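Protein involved in catabolism of external DNA (Legionella pneumophila subsp. pneumophila, PDB 2OO3) probably methylates N6 of adenine 2030 in 23S ribosomal RNA, using S-adenosyl-L-methionine as the methyl donor. Local coordinates at residues R214-N228 and F264-K278. Residues are numbered along the deposited sequence; the frame is centred on the assembly and turned at random.
With SO4 (sulfate ion), chain C.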
ATOM      1  N   ARG A 214     -11.890  -1.964  13.211  1.00 11.16           N
ATOM      2  CA  ARG A 214     -12.503  -0.844  13.925  1.00 12.73           C
ATOM      3  C   ARG A 214     -12.270  -0.923  15.425  1.00 13.05           C
ATOM      4  O   ARG A 214     -12.059   0.098  16.063  1.00 13.39           O
ATOM      5  CB  ARG A 214     -13.985  -0.722  13.581  1.00 13.32           C
ATOM      6  CG  ARG A 214     -14.538   0.669  13.739  1.00 17.44           C
ATOM      7  CD  ARG A 214     -15.601   1.019  12.642  1.00 25.51           C
ATOM      8  NE  ARG A 214     -16.459  -0.112  12.309  1.00 28.12           N
ATOM      9  CZ  ARG A 214     -16.607  -0.636  11.087  1.00 30.28           C
ATOM     10  NH1 ARG A 214     -15.992  -0.099  10.028  1.00 30.07           N
ATOM     11  NH2 ARG A 214     -17.418  -1.689  10.918  1.00 28.00           N
ATOM     12  N   GLU A 215     -12.228  -2.128  15.975  1.00 13.02           N
ATOM     13  CA  GLU A 215     -11.992  -2.317  17.412  1.00 15.17           C
ATOM     14  C   GLU A 215     -10.603  -1.903  17.934  1.00 13.60           C
ATOM     15  O   GLU A 215     -10.439  -1.646  19.134  1.00 13.86           O
ATOM     16  CB  GLU A 215     -12.300  -3.771  17.788  1.00 14.93           C
ATOM     17  CG  GLU A 215     -13.789  -4.126  17.547  1.00 18.70           C
ATOM     18  CD  GLU A 215     -14.089  -5.616  17.678  1.00 19.95           C
ATOM     19  OE1 GLU A 215     -13.161  -6.408  17.996  1.00 26.55           O
ATOM     20  OE2 GLU A 215     -15.257  -6.003  17.443  1.00 25.57           O
ATOM     21  N   ILE A 216      -9.611  -1.841  17.044  1.00 12.08           N
ATOM     22  CA  ILE A 216      -8.222  -1.613  17.447  1.00 10.71           C
ATOM     23  C   ILE A 216      -7.992  -0.173  17.932  1.00 10.88           C
ATOM     24  O   ILE A 216      -7.374   0.060  18.985  1.00 10.53           O
ATOM     25  CB  ILE A 216      -7.263  -1.977  16.304  1.00 10.93           C
ATOM     26  CG1 ILE A 216      -7.434  -3.465  15.954  1.00 10.49           C
ATOM     27  CG2 ILE A 216      -5.789  -1.649  16.680  1.00 12.34           C
ATOM     28  CD1 ILE A 216      -6.635  -3.913  14.719  1.00  9.83           C
ATOM     29  N   SER A 217      -8.521   0.781  17.175  1.00  9.95           N
ATOM     30  CA  SER A 217      -8.297   2.185  17.416  1.00 10.39           C
ATOM     31  C   SER A 217      -9.315   3.019  16.671  1.00 10.24           C
ATOM     32  O   SER A 217      -9.740   2.685  15.564  1.00 10.93           O
ATOM     33  CB  SER A 217      -6.869   2.582  16.981  1.00 10.74           C
ATOM     34  OG  SER A 217      -6.676   3.968  17.163  1.00 11.05           O
ATOM     35  N   SER A 218      -9.707   4.110  17.304  1.00 10.66           N
ATOM     36  CA  SER A 218     -10.603   5.085  16.720  0.50 11.41           C
ATOM     37  C   SER A 218      -9.838   6.198  16.008  1.00 10.62           C
ATOM     38  O   SER A 218     -10.448   7.091  15.381  1.00 11.51           O
ATOM     39  CB  SER A 218     -11.414   5.720  17.838  0.50 11.62           C
ATOM     40  OG  SER A 218     -10.495   6.194  18.803  0.50 14.62           O
ATOM     41  N   LYS A 219      -8.511   6.189  16.095  1.00 10.30           N
ATOM     42  CA  LYS A 219      -7.753   7.209  15.349  1.00 11.67           C
ATOM     43  C   LYS A 219      -7.426   6.556  14.012  1.00 10.82           C
ATOM     44  O   LYS A 219      -6.293   6.072  13.791  1.00  9.91           O
ATOM     45  CB  LYS A 219      -6.452   7.608  16.052  1.00 11.28           C
ATOM     46  CG  LYS A 219      -6.625   8.344  17.386  1.00 16.01           C
ATOM     47  CD  LYS A 219      -5.259   8.869  17.860  1.00 16.80           C
ATOM     48  CE  LYS A 219      -5.015   8.563  19.315  1.00 25.97           C
ATOM     49  NZ  LYS A 219      -4.589   7.151  19.535  1.00 27.38           N
ATOM     50  N   SER A 220      -8.422   6.508  13.136  1.00  9.90           N
ATOM     51  CA  SER A 220      -8.328   5.651  11.949  1.00 10.29           C
ATOM     52  C   SER A 220      -8.996   6.335  10.761  1.00 10.05           C
ATOM     53  O   SER A 220      -9.857   7.219  10.937  1.00 10.21           O
ATOM     54  CB  SER A 220      -9.053   4.331  12.245  1.00 10.55           C
ATOM     55  OG  SER A 220     -10.453   4.569  12.401  1.00 12.56           O
ATOM     56  N   VAL A 221      -8.586   5.965   9.557  1.00  8.77           N
ATOM     57  CA  VAL A 221      -9.326   6.350   8.372  1.00  8.85           C
ATOM     58  C   VAL A 221      -9.432   5.126   7.472  1.00  9.15           C
ATOM     59  O   VAL A 221      -8.491   4.299   7.384  1.00  8.27           O
ATOM     60  CB  VAL A 221      -8.754   7.634   7.669  1.00  8.00           C
ATOM     61  CG1 VAL A 221      -7.322   7.411   7.124  1.00 10.19           C
ATOM     62  CG2 VAL A 221      -9.657   8.068   6.528  1.00 10.38           C
ATOM     63  N   ARG A 222     -10.597   4.975   6.856  1.00  8.80           N
ATOM     64  CA  ARG A 222     -10.816   3.911   5.902  1.00  8.67           C
ATOM     65  C   ARG A 222     -11.058   4.576   4.562  1.00  8.27           C
ATOM     66  O   ARG A 222     -11.838   5.529   4.495  1.00  8.45           O
ATOM     67  CB  ARG A 222     -12.044   3.099   6.328  1.00  9.69           C
ATOM     68  CG  ARG A 222     -12.736   2.471   5.143  1.00 12.54           C
ATOM     69  CD  ARG A 222     -13.601   1.320   5.522  1.00 19.04           C
ATOM     70  NE  ARG A 222     -14.889   1.695   6.060  1.00 20.73           N
ATOM     71  CZ  ARG A 222     -16.062   1.211   5.614  1.00 23.62           C
ATOM     72  NH1 ARG A 222     -16.133   0.351   4.591  1.00 22.80           N
ATOM     73  NH2 ARG A 222     -17.183   1.591   6.200  1.00 19.22           N
ATOM     74  N   ILE A 223     -10.350   4.139   3.518  1.00  7.56           N
ATOM     75  CA  ILE A 223     -10.588   4.638   2.176  1.00  8.65           C
ATOM     76  C   ILE A 223     -10.922   3.455   1.254  1.00  8.94           C
ATOM     77  O   ILE A 223     -10.392   2.347   1.429  1.00  8.20           O
ATOM     78  CB  ILE A 223      -9.385   5.461   1.669  1.00  9.89           C
ATOM     79  CG1 ILE A 223      -8.156   4.561   1.488  1.00 10.37           C
ATOM     80  CG2 ILE A 223      -9.094   6.613   2.668  1.00 10.41           C
ATOM     81  CD1 ILE A 223      -6.964   5.254   0.744  1.00 10.41           C
ATOM     82  N   GLU A 224     -11.857   3.651   0.321  1.00  8.42           N
ATOM     83  CA  GLU A 224     -12.207   2.566  -0.590  1.00 10.04           C
ATOM     84  C   GLU A 224     -12.450   3.143  -1.965  1.00  9.84           C
ATOM     85  O   GLU A 224     -12.817   4.298  -2.088  1.00  9.49           O
ATOM     86  CB  GLU A 224     -13.449   1.786  -0.126  1.00  9.10           C
ATOM     87  CG  GLU A 224     -13.258   1.074   1.192  1.00 11.45           C
ATOM     88  CD  GLU A 224     -14.409   0.130   1.554  1.00 12.87           C
ATOM     89  OE1 GLU A 224     -15.428   0.103   0.810  1.00 17.04           O
ATOM     90  OE2 GLU A 224     -14.288  -0.555   2.586  1.00 10.44           O
ATOM     91  N   LEU A 225     -12.219   2.317  -2.973  1.00 10.17           N
ATOM     92  CA  LEU A 225     -12.392   2.665  -4.372  1.00 10.87           C
ATOM     93  C   LEU A 225     -13.173   1.507  -4.968  1.00 11.59           C
ATOM     94  O   LEU A 225     -12.762   0.358  -4.854  1.00 11.42           O
ATOM     95  CB  LEU A 225     -11.003   2.783  -5.031  1.00 10.06           C
ATOM     96  CG  LEU A 225     -10.886   3.088  -6.524  1.00 12.77           C
ATOM     97  CD1 LEU A 225     -11.467   4.447  -6.866  1.00 10.99           C
ATOM     98  CD2 LEU A 225      -9.423   3.032  -6.976  1.00 12.59           C
ATOM     99  N   HIS A 226     -14.292   1.807  -5.605  1.00 12.05           N
ATOM    100  CA  HIS A 226     -15.175   0.787  -6.099  1.00 13.09           C
ATOM    101  C   HIS A 226     -15.384   0.996  -7.595  1.00 13.79           C
ATOM    102  O   HIS A 226     -15.766   2.092  -8.049  1.00 12.47           O
ATOM    103  CB  HIS A 226     -16.495   0.832  -5.341  1.00 14.10           C
ATOM    104  CG  HIS A 226     -16.366   0.479  -3.897  1.00 15.83           C
ATOM    105  ND1 HIS A 226     -16.042  -0.792  -3.467  1.00 20.11           N
ATOM    106  CD2 HIS A 226     -16.524   1.223  -2.780  1.00 19.30           C
ATOM    107  CE1 HIS A 226     -15.995  -0.808  -2.146  1.00 19.18           C
ATOM    108  NE2 HIS A 226     -16.281   0.402  -1.706  1.00 19.58           N
ATOM    109  N   LEU A 227     -15.115  -0.060  -8.362  1.00 13.26           N
ATOM    110  CA  LEU A 227     -15.280   0.021  -9.795  1.00 13.63           C
ATOM    111  C   LEU A 227     -16.757  -0.015 -10.245  1.00 13.32           C
ATOM    112  O   LEU A 227     -17.080   0.483 -11.318  1.00 14.03           O
ATOM    113  CB  LEU A 227     -14.511  -1.108 -10.476  1.00 13.89           C
ATOM    114  CG  LEU A 227     -13.002  -1.123 -10.332  1.00 15.11           C
ATOM    115  CD1 LEU A 227     -12.469  -2.388 -11.029  1.00 16.51           C
ATOM    116  CD2 LEU A 227     -12.386   0.134 -10.926  1.00 15.35           C
ATOM    117  N   ASN A 228     -17.609  -0.624  -9.433  1.00 11.78           N
ATOM    118  CA  ASN A 228     -19.040  -0.805  -9.712  1.00 12.02           C
ATOM    119  C   ASN A 228     -19.354  -1.383 -11.080  1.00 11.46           C
ATOM    120  O   ASN A 228     -20.155  -0.795 -11.826  1.00 11.00           O
ATOM    121  CB  ASN A 228     -19.829   0.477  -9.439  1.00 11.92           C
ATOM    122  CG  ASN A 228     -19.587   1.003  -8.032  1.00 13.02           C
ATOM    123  OD1 ASN A 228     -19.673   0.259  -7.068  1.00 16.31           O
ATOM    124  ND2 ASN A 228     -19.278   2.275  -7.919  1.00 11.62           N
ATOM    125  N   PHE A 264     -10.974   5.153 -13.838  1.00 13.48           N
ATOM    126  CA  PHE A 264     -11.454   3.777 -13.697  1.00 13.83           C
ATOM    127  C   PHE A 264     -12.986   3.740 -13.806  1.00 14.51           C
ATOM    128  O   PHE A 264     -13.674   4.282 -12.935  1.00 13.70           O
ATOM    129  CB  PHE A 264     -11.010   3.193 -12.360  1.00 12.52           C
ATOM    130  CG  PHE A 264      -9.495   3.282 -12.098  1.00 13.26           C
ATOM    131  CD1 PHE A 264      -8.573   3.124 -13.125  1.00 13.50           C
ATOM    132  CD2 PHE A 264      -9.016   3.457 -10.801  1.00 10.56           C
ATOM    133  CE1 PHE A 264      -7.193   3.188 -12.868  1.00 11.77           C
ATOM    134  CE2 PHE A 264      -7.647   3.541 -10.538  1.00 10.93           C
ATOM    135  CZ  PHE A 264      -6.732   3.402 -11.596  1.00  9.52           C
ATOM    136  N   ASN A 265     -13.511   3.092 -14.851  1.00 15.21           N
ATOM    137  CA  ASN A 265     -14.982   3.040 -15.106  1.00 15.62           C
ATOM    138  C   ASN A 265     -15.658   4.411 -14.914  1.00 16.07           C
ATOM    139  O   ASN A 265     -16.565   4.546 -14.104  1.00 15.88           O
ATOM    140  CB  ASN A 265     -15.662   1.990 -14.204  1.00 15.62           C
ATOM    141  CG  ASN A 265     -17.007   1.485 -14.781  1.00 16.97           C
ATOM    142  OD1 ASN A 265     -17.355   1.782 -15.931  1.00 17.83           O
ATOM    143  ND2 ASN A 265     -17.754   0.726 -13.981  1.00 14.14           N
ATOM    144  N   PRO A 266     -15.201   5.448 -15.634  1.00 16.86           N
ATOM    145  CA  PRO A 266     -15.746   6.749 -15.264  1.00 18.08           C
ATOM    146  C   PRO A 266     -17.242   6.812 -15.481  1.00 19.01           C
ATOM    147  O   PRO A 266     -17.779   6.141 -16.366  1.00 19.41           O
ATOM    148  CB  PRO A 266     -15.019   7.726 -16.179  1.00 18.12           C
ATOM    149  CG  PRO A 266     -14.515   6.910 -17.294  1.00 18.35           C
ATOM    150  CD  PRO A 266     -14.233   5.547 -16.730  1.00 17.76           C
ATOM    151  N   GLY A 267     -17.905   7.580 -14.635  1.00 19.98           N
ATOM    152  CA  GLY A 267     -19.350   7.649 -14.666  1.00 20.33           C
ATOM    153  C   GLY A 267     -19.989   6.618 -13.762  1.00 20.16           C
ATOM    154  O   GLY A 267     -21.132   6.815 -13.323  1.00 21.07           O
ATOM    155  N   SER A 268     -19.279   5.526 -13.471  1.00 18.22           N
ATOM    156  CA  SER A 268     -19.862   4.484 -12.589  1.00 17.34           C
ATOM    157  C   SER A 268     -19.066   4.198 -11.308  1.00 15.19           C
ATOM    158  O   SER A 268     -19.624   3.763 -10.290  1.00 15.32           O
ATOM    159  CB  SER A 268     -20.046   3.173 -13.359  1.00 17.64           C
ATOM    160  OG  SER A 268     -20.992   3.322 -14.400  1.00 22.55           O
ATOM    161  N   SER A 269     -17.761   4.424 -11.363  1.00 13.23           N
ATOM    162  CA  SER A 269     -16.907   4.124 -10.214  1.00 11.56           C
ATOM    163  C   SER A 269     -17.179   5.125  -9.103  1.00 11.58           C
ATOM    164  O   SER A 269     -17.743   6.214  -9.353  1.00 10.07           O
ATOM    165  CB  SER A 269     -15.424   4.125 -10.613  1.00 12.11           C
ATOM    166  OG  SER A 269     -15.016   5.419 -11.029  1.00 10.75           O
ATOM    167  N   SER A 270     -16.850   4.743  -7.862  1.00  9.78           N
ATOM    168  CA  SER A 270     -17.118   5.601  -6.698  1.00  9.88           C
ATOM    169  C   SER A 270     -16.015   5.358  -5.676  1.00  9.53           C
ATOM    170  O   SER A 270     -15.231   4.429  -5.835  1.00  9.72           O
ATOM    171  CB  SER A 270     -18.489   5.311  -6.070  1.00  9.09           C
ATOM    172  OG  SER A 270     -18.563   3.965  -5.601  1.00 11.03           O
ATOM    173  N   TYR A 271     -15.977   6.187  -4.646  1.00  8.80           N
ATOM    174  CA  TYR A 271     -15.004   6.058  -3.565  1.00  9.43           C
ATOM    175  C   TYR A 271     -15.729   6.469  -2.290  1.00 10.50           C
ATOM    176  O   TYR A 271     -16.803   7.115  -2.325  1.00  9.04           O
ATOM    177  CB  TYR A 271     -13.760   6.963  -3.816  1.00  9.97           C
ATOM    178  CG  TYR A 271     -14.018   8.442  -3.577  1.00 10.52           C
ATOM    179  CD1 TYR A 271     -13.868   8.997  -2.304  1.00 11.99           C
ATOM    180  CD2 TYR A 271     -14.417   9.289  -4.627  1.00 10.74           C
ATOM    181  CE1 TYR A 271     -14.122  10.355  -2.064  1.00 13.08           C
ATOM    182  CE2 TYR A 271     -14.676  10.665  -4.399  1.00 13.70           C
ATOM    183  CZ  TYR A 271     -14.523  11.177  -3.121  1.00 16.01           C
ATOM    184  OH  TYR A 271     -14.777  12.515  -2.870  1.00 14.42           O
ATOM    185  N   MET A 272     -15.136   6.115  -1.160  1.00 10.16           N
ATOM    186  CA  MET A 272     -15.570   6.629   0.117  1.00 10.43           C
ATOM    187  C   MET A 272     -14.370   6.784   1.046  1.00 10.11           C
ATOM    188  O   MET A 272     -13.315   6.161   0.855  1.00  8.85           O
ATOM    189  CB  MET A 272     -16.599   5.684   0.740  1.00 11.70           C
ATOM    190  CG  MET A 272     -16.035   4.311   1.141  1.00 14.28           C
ATOM    191  SD  MET A 272     -15.370   4.215   2.839  1.00 15.61           S
ATOM    192  CE  MET A 272     -16.841   3.669   3.684  1.00 17.96           C
ATOM    193  N   ILE A 273     -14.546   7.621   2.052  1.00  9.52           N
ATOM    194  CA  ILE A 273     -13.548   7.912   3.054  1.00 11.17           C
ATOM    195  C   ILE A 273     -14.367   8.003   4.336  1.00 11.90           C
ATOM    196  O   ILE A 273     -15.403   8.703   4.368  1.00 11.00           O
ATOM    197  CB  ILE A 273     -12.871   9.278   2.838  1.00 12.09           C
ATOM    198  CG1 ILE A 273     -12.158   9.344   1.498  1.00 13.47           C
ATOM    199  CG2 ILE A 273     -11.823   9.563   3.937  1.00 12.88           C
ATOM    200  CD1 ILE A 273     -11.738  10.744   1.185  1.00 13.51           C
ATOM    201  N   GLU A 274     -13.943   7.275   5.360  1.00 11.58           N
ATOM    202  CA  GLU A 274     -14.627   7.292   6.638  1.00 13.67           C
ATOM    203  C   GLU A 274     -13.590   7.326   7.741  1.00 14.29           C
ATOM    204  O   GLU A 274     -12.706   6.477   7.802  1.00 12.63           O
ATOM    205  CB  GLU A 274     -15.468   6.032   6.752  1.00 13.55           C
ATOM    206  CG  GLU A 274     -15.950   5.657   8.119  1.00 20.04           C
ATOM    207  CD  GLU A 274     -16.968   4.531   8.018  1.00 26.01           C
ATOM    208  OE1 GLU A 274     -16.581   3.350   8.183  1.00 27.84           O
ATOM    209  OE2 GLU A 274     -18.135   4.839   7.687  1.00 31.30           O
ATOM    210  N   SER A 275     -13.696   8.304   8.625  1.00 14.64           N
ATOM    211  CA  SER A 275     -12.738   8.371   9.691  1.00 15.65           C
ATOM    212  C   SER A 275     -13.351   7.922  11.008  1.00 15.76           C
ATOM    213  O   SER A 275     -14.580   8.021  11.231  1.00 15.01           O
ATOM    214  CB  SER A 275     -12.207   9.779   9.788  1.00 16.99           C
ATOM    215  OG  SER A 275     -13.289  10.646  10.064  1.00 22.20           O
ATOM    216  N   GLY A 276     -12.489   7.426  11.889  1.00 15.50           N
ATOM    217  CA  GLY A 276     -12.923   6.955  13.195  1.00 15.83           C
ATOM    218  C   GLY A 276     -13.431   8.067  14.082  1.00 16.55           C
ATOM    219  O   GLY A 276     -13.347   9.257  13.740  1.00 15.91           O
ATOM    220  N   SER A 277     -13.913   7.691  15.261  1.00 17.17           N
ATOM    221  CA  SER A 277     -14.551   8.665  16.144  1.00 17.38           C
ATOM    222  C   SER A 277     -13.589   9.703  16.685  1.00 18.00           C
ATOM    223  O   SER A 277     -14.018  10.744  17.198  1.00 17.29           O
ATOM    224  CB  SER A 277     -15.257   7.957  17.273  1.00 17.84           C
ATOM    225  OG  SER A 277     -14.344   7.171  18.005  1.00 18.64           O
ATOM    226  N   LYS A 278     -12.289   9.423  16.559  1.00 17.49           N
ATOM    227  CA  LYS A 278     -11.265  10.291  17.109  1.00 18.65           C
ATOM    228  C   LYS A 278     -10.369  10.866  16.006  1.00 18.86           C
ATOM    229  O   LYS A 278      -9.204  11.207  16.251  1.00 19.56           O
ATOM    230  CB  LYS A 278     -10.452   9.551  18.187  1.00 18.13           C
ATOM    231  CG  LYS A 278     -11.273   9.194  19.435  1.00 18.52           C
ATOM    232  CD  LYS A 278     -10.448   8.410  20.488  1.00 18.91           C
ATOM    233  CE  LYS A 278     -11.371   7.773  21.493  1.00 22.31           C
ATOM    234  NZ  LYS A 278     -10.605   6.955  22.462  1.00 26.97           N
TER
HETATM  235  S   SO4 C 302      -7.692   4.977  20.597  1.00 48.92           S
HETATM  236  O1  SO4 C 302      -6.949   5.427  19.425  1.00 48.25           O
HETATM  237  O2  SO4 C 302      -7.001   3.821  21.168  1.00 51.05           O
HETATM  238  O3  SO4 C 302      -7.721   6.068  21.569  1.00 49.03           O
HETATM  239  O4  SO4 C 302      -9.047   4.570  20.248  1.00 47.97           O
HETATM  240  O   HOH W   1     -12.008   4.483  10.079  1.00 25.27           O
HETATM  241  O   HOH W   2     -20.147  -0.401 -14.646  1.00 23.74           O
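Strands 220-226 and 270-275 run antiparallel, their axes 4.6 Å apart at closest approach, with Arg222-Glu274, Glu224-Met272 and His226-Ser270 as hydrogen-bonded pairs alternating with non-hydrogen-bonded ones. How an edge strand can be fastened by side chains as well as backbone is plain on the face of the charged residues. Arg222 presents NE and NH2 side-on to Glu274 OE1, at 3.2 and 2.7 Å, both nitrogens reaching that oxygen from one face of the carboxylate. Its NH1 donates to Glu224 OE2 at 2.9 Å, so the guanidinium is held at two edges and its rotation is fixed. Met272, bent at both chi2 (89°) and chi3 (92°), sets CE over the centre of the guanidinium, 3.2 Å from Arg222 CZ. Glu224 OE1 in turn accepts from His226 NE2, while Glu224 OE2 is also hydrogen-bonded to Tyr198 OH. Where strand 220-226 ends, Asn228 ND2 donates to Ser268 O and Ser270 OG, and Asn265 ND2 meets Leu227 O at 2.8 Å. At the other end, Ser217, Ser218, Lys219 and Lys278 gather round a sulfate, probably from the crystallisation liquor. On the opposite face, largely apolar, Val221 CG2 lies 3.7 Å from Ile273 CG2. There Tyr271 and Ile273 rest on helix 249-263, and Ile223 and Leu225 on helix 14-30. Strand 237-243 pairs with the other side of 220-226, leaving 270-275 outermost in the mixed sheet of this Rossmann-like domain, consistent with an RlmJ-family methyltransferase.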